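Local coordinates for protein probable aminotransferase (Pseudomonas aeruginosa, PDB 5YKR) that is a probable class-III aminotransferase of the pyridoxal-phosphate-dependent aminotransferase clan, present as a two-chain assembly, at residues Q65-T70 and P435-E440; R144-L149 and A255-E260. All coordinates share one frame; numbering follows the deposited sequence.

In the fold
After two N-terminal helices the chain lays down strands 61-65, 68-71 and 76-79, whose sheet is later completed by 422-423; the turn between the first two supplies one half of interaction 1. Later comes helix 139-154, and interaction 2 closes when strand 255-259 of the seven-stranded sheet meets it, 106 residues further on. The chain must run almost to its end before 435-440, leading into the last helix, returns to the early turn and closes interaction 1. Interaction 2 is therefore nested inside that longer loop. The two contacts lie on opposite sides of the chain's centre, about 34 Å apart between centres, and both approach the second subunit.

Interaction 1 of 2, residues Q65-T70 and P435-E440; sequences QGARVT and PATRAE
G66 meets A436 where the hairpin turn between strands 61-65 and 68-71 comes up against the loop leading into helix 439-456, their CA atoms 5.0 Å apart. A type II' turn runs from Q65 to R68, closed by backbone bonds in both directions between these two residues, and G66 takes a positive phi of 64° within it. The methyl CB of A436 points at this turn and rests 3.6 Å from G66 CA, alongside the next peptide nitrogen. Beside it, A67 turns its CB toward T437, ending 4.2 Å from OG1. T437 OG1, beside its own backbone N (chi1 -47°), is hydrogen-bonded to C434 N and meets A67 only as a van der Waals neighbour. A water links the backbones: it accepts from A67 N at 2.9 Å and gives a weak bond to A436 O. R68 and R438 extend alongside each other on the same flank, R68 NE lying 4.9 Å from R438 NH2, but each has its own partner, Q76 and D441 respectively. Without a hydrogen bond between the segments, small apolar groups make the direct contact and the water a weak polar link, joining the small sheet's turn to the loop before helix 439-456.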
loop_
_atom_site.group_PDB
_atom_site.type_symbol
_atom_site.label_atom_id
_atom_site.label_comp_id
_atom_site.label_asym_id
_atom_site.label_seq_id
_atom_site.Cartn_x
_atom_site.Cartn_y
_atom_site.Cartn_z
ATOM N N GLN A 65 -23.153 -7.719 5.421
ATOM C CA GLN A 65 -23.049 -9.068 4.837
ATOM C C GLN A 65 -23.689 -9.024 3.473
ATOM O O GLN A 65 -24.785 -8.448 3.319
ATOM C CB GLN A 65 -23.716 -10.118 5.729
ATOM C CG GLN A 65 -22.944 -10.491 7.009
ATOM C CD GLN A 65 -23.336 -9.663 8.251
ATOM O OE1 GLN A 65 -24.379 -8.972 8.278
ATOM N NE2 GLN A 65 -22.498 -9.725 9.299
ATOM N N GLY A 66 -23.024 -9.546 2.457
ATOM C CA GLY A 66 -23.571 -9.484 1.087
ATOM C C GLY A 66 -23.689 -8.047 0.614
ATOM O O GLY A 66 -22.718 -7.342 0.618
ATOM N N ALA A 67 -24.909 -7.645 0.233
ATOM C CA ALA A 67 -25.185 -6.258 -0.154
ATOM C C ALA A 67 -25.992 -5.496 0.915
ATOM O O ALA A 67 -26.582 -4.474 0.607
ATOM C CB ALA A 67 -25.921 -6.195 -1.502
ATOM N N ARG A 68 -25.993 -5.959 2.155
ATOM C CA ARG A 68 -26.730 -5.330 3.245
ATOM C C ARG A 68 -25.788 -4.724 4.244
ATOM O O ARG A 68 -24.803 -5.353 4.645
ATOM C CB ARG A 68 -27.652 -6.351 3.931
ATOM C CG ARG A 68 -28.804 -6.779 3.019
ATOM C CD ARG A 68 -29.792 -7.767 3.660
ATOM N NE ARG A 68 -30.731 -7.129 4.582
ATOM C CZ ARG A 68 -31.624 -7.768 5.347
ATOM N NH1 ARG A 68 -31.737 -9.096 5.349
ATOM N NH2 ARG A 68 -32.412 -7.059 6.137
ATOM N N VAL A 69 -26.057 -3.499 4.644
ATOM C CA VAL A 69 -25.275 -2.790 5.673
ATOM C C VAL A 69 -26.228 -2.296 6.756
ATOM O O VAL A 69 -27.284 -1.780 6.404
ATOM C CB VAL A 69 -24.534 -1.612 5.041
ATOM C CG1 VAL A 69 -23.821 -0.729 6.091
ATOM C CG2 VAL A 69 -23.548 -2.132 4.034
ATOM N N THR A 70 -25.836 -2.404 8.014
ATOM C CA THR A 70 -26.558 -1.813 9.122
ATOM C C THR A 70 -25.631 -0.859 9.843
ATOM O O THR A 70 -24.498 -1.225 10.158
ATOM C CB THR A 70 -27.060 -2.885 10.112
ATOM O OG1 THR A 70 -27.865 -3.848 9.433
ATOM C CG2 THR A 70 -27.845 -2.272 11.229
ATOM N N PRO A 435 -22.941 -10.711 -6.234
ATOM C CA PRO A 435 -23.781 -11.931 -6.236
ATOM C C PRO A 435 -24.942 -11.907 -5.254
ATOM O O PRO A 435 -25.948 -12.572 -5.511
ATOM C CB PRO A 435 -22.778 -13.031 -5.883
ATOM C CG PRO A 435 -21.507 -12.532 -6.413
ATOM C CD PRO A 435 -21.519 -11.050 -6.126
ATOM N N ALA A 436 -24.815 -11.112 -4.166
ATOM C CA ALA A 436 -25.863 -10.992 -3.151
ATOM C C ALA A 436 -26.954 -9.930 -3.487
ATOM O O ALA A 436 -27.990 -9.871 -2.806
ATOM C CB ALA A 436 -25.262 -10.692 -1.806
ATOM N N THR A 437 -26.732 -9.112 -4.519
ATOM C CA THR A 437 -27.752 -8.133 -4.926
ATOM C C THR A 437 -29.018 -8.868 -5.396
ATOM O O THR A 437 -28.927 -9.936 -6.041
ATOM C CB THR A 437 -27.231 -7.197 -6.027
ATOM O OG1 THR A 437 -25.914 -6.721 -5.635
ATOM C CG2 THR A 437 -28.220 -6.050 -6.293
ATOM N N ARG A 438 -30.173 -8.358 -4.998
ATOM C CA ARG A 438 -31.443 -8.966 -5.384
ATOM C C ARG A 438 -32.227 -8.009 -6.276
ATOM O O ARG A 438 -32.024 -6.787 -6.233
ATOM C CB ARG A 438 -32.266 -9.240 -4.113
ATOM C CG ARG A 438 -31.645 -10.217 -3.122
ATOM C CD ARG A 438 -32.313 -10.136 -1.745
ATOM N NE ARG A 438 -32.380 -8.740 -1.241
ATOM C CZ ARG A 438 -32.929 -8.329 -0.091
ATOM N NH1 ARG A 438 -33.483 -9.200 0.760
ATOM N NH2 ARG A 438 -32.890 -7.029 0.229
ATOM N N ALA A 439 -33.144 -8.561 -7.062
ATOM C CA ALA A 439 -33.981 -7.741 -7.940
ATOM C C ALA A 439 -34.714 -6.640 -7.172
ATOM O O ALA A 439 -34.792 -5.496 -7.630
ATOM C CB ALA A 439 -34.975 -8.630 -8.662
ATOM N N GLU A 440 -35.207 -6.949 -5.982
ATOM C CA GLU A 440 -35.862 -5.934 -5.152
ATOM C C GLU A 440 -34.978 -4.750 -4.798
ATOM O O GLU A 440 -35.462 -3.628 -4.597
ATOM C CB GLU A 440 -36.528 -6.536 -3.881
ATOM C CG GLU A 440 -35.584 -7.117 -2.855
ATOM C CD GLU A 440 -36.278 -7.917 -1.759
ATOM O OE1 GLU A 440 -36.915 -7.277 -0.879
ATOM O OE2 GLU A 440 -36.167 -9.172 -1.773
HETATM O O HOH W 1 -27.455 -9.021 0.451
#

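Interaction 2 of 2, residues R144-L149 and A255-E260; sequences RFVLRL and ALIIDE
V146 and L147, on helix 139-154, pack against I257 of strand 255-259, a helix-on-sheet contact within the large domain of a fold-type I pyridoxal-phosphate enzyme. The strand lies inside the seven-stranded mixed sheet, with 220-225 and 281-284 as parallel neighbours, and the helix lies across one face. The nearest CA atoms, those of V146 and I257, are 8.3 Å apart, leaving the interval to be bridged by side chains.

The apolar contact centres on the end of I257. V146 and I257 reach toward each other tip to tip: CG1 of V146, anti to the backbone N (chi1 166°), is the branch that projects to the strand, and it also comes within 3.9 Å of I257 CG1. L147 starts off to one side, but CD2, the branch not extended along the chain, turns back to the same isoleucine, which it meets at a slant. F281 packs on both V146 and I257, while A222 touches L147 and I257, so neighbouring strands complete this buried hydrophobic layer.

Polar contacts lie outside this layer. Further along the strand, D259 OD2 takes hydrogen bonds from H167 ND1 and N143 ND2 and lies close to N1 of the modified lysine LLP at position 286, so the same strand leads from this packing to the cofactor site. On the helix, R148 makes a salt bridge to D171 of the second subunit.

Within the apolar cluster, I257 CD1 touches both helix residues, 3.5 Å from V146 CG1 and 3.6 Å from L147 CD2.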
loop_
_atom_site.group_PDB
_atom_site.type_symbol
_atom_site.label_atom_id
_atom_site.label_comp_id
_atom_site.label_asym_id
_atom_site.label_seq_id
_atom_site.Cartn_x
_atom_site.Cartn_y
_atom_site.Cartn_z
ATOM N N ARG A 144 2.793 2.152 -9.841
ATOM C CA ARG A 144 4.085 2.807 -9.628
ATOM C C ARG A 144 5.231 1.900 -10.004
ATOM O O ARG A 144 6.238 2.323 -10.613
ATOM C CB ARG A 144 4.267 3.174 -8.093
ATOM C CG ARG A 144 3.312 4.217 -7.606
ATOM C CD ARG A 144 3.741 4.781 -6.293
ATOM N NE ARG A 144 3.889 3.877 -5.152
ATOM C CZ ARG A 144 4.970 3.763 -4.405
ATOM N NH1 ARG A 144 6.119 4.259 -4.741
ATOM N NH2 ARG A 144 4.862 3.084 -3.302
ATOM N N PHE A 145 5.122 0.642 -9.573
ATOM C CA PHE A 145 6.241 -0.294 -9.715
ATOM C C PHE A 145 6.409 -0.738 -11.165
ATOM O O PHE A 145 7.513 -0.822 -11.655
ATOM C CB PHE A 145 6.059 -1.499 -8.795
ATOM C CG PHE A 145 5.997 -1.166 -7.314
ATOM C CD1 PHE A 145 6.419 0.047 -6.817
ATOM C CD2 PHE A 145 5.559 -2.118 -6.412
ATOM C CE1 PHE A 145 6.341 0.330 -5.469
ATOM C CE2 PHE A 145 5.511 -1.846 -5.063
ATOM C CZ PHE A 145 5.912 -0.625 -4.575
ATOM N N VAL A 146 5.285 -0.966 -11.852
ATOM C CA VAL A 146 5.345 -1.260 -13.289
ATOM C C VAL A 146 5.995 -0.097 -14.033
ATOM O O VAL A 146 6.829 -0.309 -14.933
ATOM C CB VAL A 146 3.981 -1.627 -13.855
ATOM C CG1 VAL A 146 3.983 -1.605 -15.364
ATOM C CG2 VAL A 146 3.542 -2.985 -13.303
ATOM N N LEU A 147 5.611 1.150 -13.675
ATOM C CA LEU A 147 6.213 2.283 -14.408
ATOM C C LEU A 147 7.732 2.330 -14.173
ATOM O O LEU A 147 8.504 2.591 -15.125
ATOM C CB LEU A 147 5.551 3.579 -14.013
ATOM C CG LEU A 147 4.098 3.769 -14.454
ATOM C CD1 LEU A 147 3.551 5.101 -13.889
ATOM C CD2 LEU A 147 3.986 3.705 -15.978
ATOM N N ARG A 148 8.183 2.084 -12.939
ATOM C CA ARG A 148 9.615 2.023 -12.651
ATOM C C ARG A 148 10.312 0.976 -13.514
ATOM O O ARG A 148 11.358 1.255 -14.103
ATOM C CB ARG A 148 9.819 1.715 -11.150
ATOM C CG ARG A 148 11.252 1.356 -10.779
ATOM C CD ARG A 148 11.430 1.078 -9.292
ATOM N NE ARG A 148 11.368 2.302 -8.510
ATOM C CZ ARG A 148 12.332 3.204 -8.396
ATOM N NH1 ARG A 148 13.499 2.970 -8.877
ATOM N NH2 ARG A 148 12.096 4.377 -7.759
ATOM N N LEU A 149 9.736 -0.236 -13.584
ATOM C CA LEU A 149 10.352 -1.272 -14.347
ATOM C C LEU A 149 10.368 -0.917 -15.847
ATOM O O LEU A 149 11.313 -1.265 -16.555
ATOM C CB LEU A 149 9.608 -2.603 -14.105
ATOM C CG LEU A 149 9.826 -3.192 -12.711
ATOM C CD1 LEU A 149 8.886 -4.341 -12.434
ATOM C CD2 LEU A 149 11.271 -3.652 -12.482
ATOM N N ALA A 255 5.535 0.087 -23.856
ATOM C CA ALA A 255 4.705 -0.826 -23.063
ATOM C C ALA A 255 3.282 -0.339 -22.958
ATOM O O ALA A 255 3.063 0.836 -22.660
ATOM C CB ALA A 255 5.308 -1.024 -21.684
ATOM N N LEU A 256 2.326 -1.255 -23.094
ATOM C CA LEU A 256 0.914 -0.951 -22.933
ATOM C C LEU A 256 0.461 -1.580 -21.601
ATOM O O LEU A 256 0.433 -2.829 -21.468
ATOM C CB LEU A 256 0.088 -1.537 -24.089
ATOM C CG LEU A 256 -1.413 -1.340 -24.006
ATOM C CD1 LEU A 256 -1.774 0.113 -23.886
ATOM C CD2 LEU A 256 -2.084 -2.031 -25.208
ATOM N N ILE A 257 0.132 -0.714 -20.640
ATOM C CA ILE A 257 -0.302 -1.149 -19.312
ATOM C C ILE A 257 -1.801 -0.916 -19.209
ATOM O O ILE A 257 -2.271 0.236 -19.300
ATOM C CB ILE A 257 0.385 -0.347 -18.185
ATOM C CG1 ILE A 257 1.909 -0.301 -18.358
ATOM C CG2 ILE A 257 -0.046 -0.914 -16.818
ATOM C CD1 ILE A 257 2.537 0.782 -17.522
ATOM N N ILE A 258 -2.538 -2.019 -18.977
ATOM C CA ILE A 258 -4.000 -1.975 -18.898
ATOM C C ILE A 258 -4.386 -2.181 -17.429
ATOM O O ILE A 258 -4.096 -3.213 -16.822
ATOM C CB ILE A 258 -4.647 -3.028 -19.803
ATOM C CG1 ILE A 258 -4.247 -2.786 -21.279
ATOM C CG2 ILE A 258 -6.136 -3.034 -19.619
ATOM C CD1 ILE A 258 -4.710 -1.514 -21.859
ATOM N N ASP A 259 -5.007 -1.152 -16.856
ATOM C CA ASP A 259 -5.428 -1.095 -15.457
ATOM C C ASP A 259 -6.919 -1.424 -15.372
ATOM O O ASP A 259 -7.774 -0.636 -15.776
ATOM C CB ASP A 259 -5.152 0.309 -14.883
ATOM C CG ASP A 259 -5.491 0.444 -13.422
ATOM O OD1 ASP A 259 -6.084 -0.466 -12.806
ATOM O OD2 ASP A 259 -5.158 1.571 -12.879
ATOM N N GLU A 260 -7.204 -2.620 -14.815
ATOM C CA GLU A 260 -8.535 -3.199 -14.766
ATOM C C GLU A 260 -9.145 -3.143 -13.381
ATOM O O GLU A 260 -10.119 -3.844 -13.064
ATOM C CB GLU A 260 -8.527 -4.639 -15.278
ATOM C CG GLU A 260 -8.179 -4.666 -16.774
ATOM C CD GLU A 260 -9.299 -5.264 -17.629
ATOM O OE1 GLU A 260 -10.514 -5.100 -17.302
ATOM O OE2 GLU A 260 -8.980 -5.866 -18.693
#